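Local coordinates for protein glutathione S-transferase 1 (PDB 4Q5F) that conjugates reduced glutathione to a wide range of hydrophobic electrophiles and can also act as a glutathione peroxidase, at residues K57-F60 with P64-E67. Sequence-based numbering, arbitrary orientation.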
loop_
_atom_site.group_PDB
_atom_site.type_symbol
_atom_site.label_atom_id
_atom_site.label_comp_id
_atom_site.label_asym_id
_atom_site.label_seq_id
_atom_site.Cartn_x
_atom_site.Cartn_y
_atom_site.Cartn_z
ATOM N N LYS B 57 -1.180 14.471 -18.148
ATOM C CA LYS B 57 0.222 14.804 -17.906
ATOM C C LYS B 57 0.761 14.120 -16.652
ATOM O O LYS B 57 1.965 14.143 -16.400
ATOM C CB LYS B 57 0.406 16.314 -17.755
ATOM C CG LYS B 57 -0.075 17.149 -18.926
ATOM C CD LYS B 57 0.098 18.628 -18.612
ATOM C CE LYS B 57 -0.525 19.517 -19.671
ATOM N NZ LYS B 57 -0.522 20.942 -19.237
ATOM N N THR B 58 -0.125 13.524 -15.860
ATOM C CA THR B 58 0.283 12.903 -14.602
ATOM C C THR B 58 0.783 11.484 -14.853
ATOM O O THR B 58 0.474 10.894 -15.888
ATOM C CB THR B 58 -0.873 12.862 -13.582
ATOM O OG1 THR B 58 -1.897 11.975 -14.046
ATOM C CG2 THR B 58 -1.459 14.251 -13.375
ATOM N N PRO B 59 1.561 10.932 -13.908
ATOM C CA PRO B 59 2.134 9.592 -14.090
ATOM C C PRO B 59 1.084 8.496 -14.273
ATOM O O PRO B 59 1.221 7.675 -15.181
ATOM C CB PRO B 59 2.916 9.365 -12.788
ATOM C CG PRO B 59 3.198 10.731 -12.270
ATOM C CD PRO B 59 2.008 11.551 -12.648
ATOM N N PHE B 60 0.060 8.491 -13.424
ATOM C CA PHE B 60 -0.933 7.419 -13.414
ATOM C C PHE B 60 -2.357 7.923 -13.648
ATOM O O PHE B 60 -3.319 7.170 -13.491
ATOM C CB PHE B 60 -0.868 6.670 -12.081
ATOM C CG PHE B 60 0.502 6.157 -11.743
ATOM C CD1 PHE B 60 1.275 5.526 -12.700
ATOM C CD2 PHE B 60 1.023 6.317 -10.469
ATOM C CE1 PHE B 60 2.537 5.056 -12.394
ATOM C CE2 PHE B 60 2.285 5.850 -10.158
ATOM C CZ PHE B 60 3.042 5.219 -11.122
ATOM N N PRO B 64 -3.178 12.407 -5.348
ATOM C CA PRO B 64 -2.211 13.497 -5.175
ATOM C C PRO B 64 -0.882 13.290 -5.892
ATOM O O PRO B 64 -0.509 12.162 -6.220
ATOM C CB PRO B 64 -1.972 13.505 -3.664
ATOM C CG PRO B 64 -2.197 12.103 -3.252
ATOM C CD PRO B 64 -3.313 11.606 -4.118
ATOM N N LEU B 65 -0.183 14.398 -6.128
ATOM C CA LEU B 65 1.190 14.376 -6.612
ATOM C C LEU B 65 2.036 15.280 -5.732
ATOM O O LEU B 65 1.565 16.318 -5.262
ATOM C CB LEU B 65 1.272 14.883 -8.049
ATOM C CG LEU B 65 0.499 14.116 -9.117
ATOM C CD1 LEU B 65 0.541 14.889 -10.419
ATOM C CD2 LEU B 65 1.067 12.720 -9.301
ATOM N N LEU B 66 3.285 14.879 -5.519
ATOM C CA LEU B 66 4.251 15.703 -4.810
ATOM C C LEU B 66 5.351 16.120 -5.769
ATOM O O LEU B 66 5.961 15.279 -6.430
ATOM C CB LEU B 66 4.864 14.935 -3.639
ATOM C CG LEU B 66 6.037 15.632 -2.945
ATOM C CD1 LEU B 66 5.571 16.871 -2.192
ATOM C CD2 LEU B 66 6.740 14.660 -2.023
ATOM N N GLU B 67 5.597 17.424 -5.843
ATOM C CA GLU B 67 6.710 17.947 -6.620
ATOM C C GLU B 67 7.846 18.350 -5.691
ATOM O O GLU B 67 7.656 19.148 -4.772
ATOM C CB GLU B 67 6.263 19.129 -7.479
ATOM C CG GLU B 67 6.037 18.759 -8.935
ATOM C CD GLU B 67 5.339 19.852 -9.718
ATOM O OE1 GLU B 67 6.000 20.502 -10.556
ATOM O OE2 GLU B 67 4.127 20.056 -9.499
#
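Leu65 meets Thr58 and Pro59 in the thioredoxin-like N-terminal domain of this sigma-class transferase, where the loop following helix 51-54 folds back over strand 65-68 of the central sheet. The leucine divides its two methyl groups between the two loop residues. CD1 packs against the threonine methyl, Leu65 CD1 lying 3.6 Å from Thr58 CG2, and the two side chains cross at about a right angle. CD2 packs against the CD–CG end of the proline ring. A chi1 of -61° swings CG of the leucine opposite its carbonyl carbon and carries the fork of the side chain toward the loop. Ala74 of strand 71-74 touches both Pro59 and Leu65 and so extends this small apolar cluster onto the neighbouring edge strand.

Thr58 turns its methyl to the strand, while its hydroxyl serves the loop itself: OG1 hydrogen-bonds to the carbonyl of Lys55 and, weakly, to the amide of Gly61. Both residues line the glutathione pocket, as does Pro64, which follows a cis peptide bond and touches the bound tripeptide. The loop also faces the dimer partner, since Lys150 of the second subunit donates a hydrogen bond to the Thr58 carbonyl. On the strand side of the loop, the proline approaches through its ring carbon next to nitrogen, with Pro59 CD 3.7 Å from Leu65 CD2.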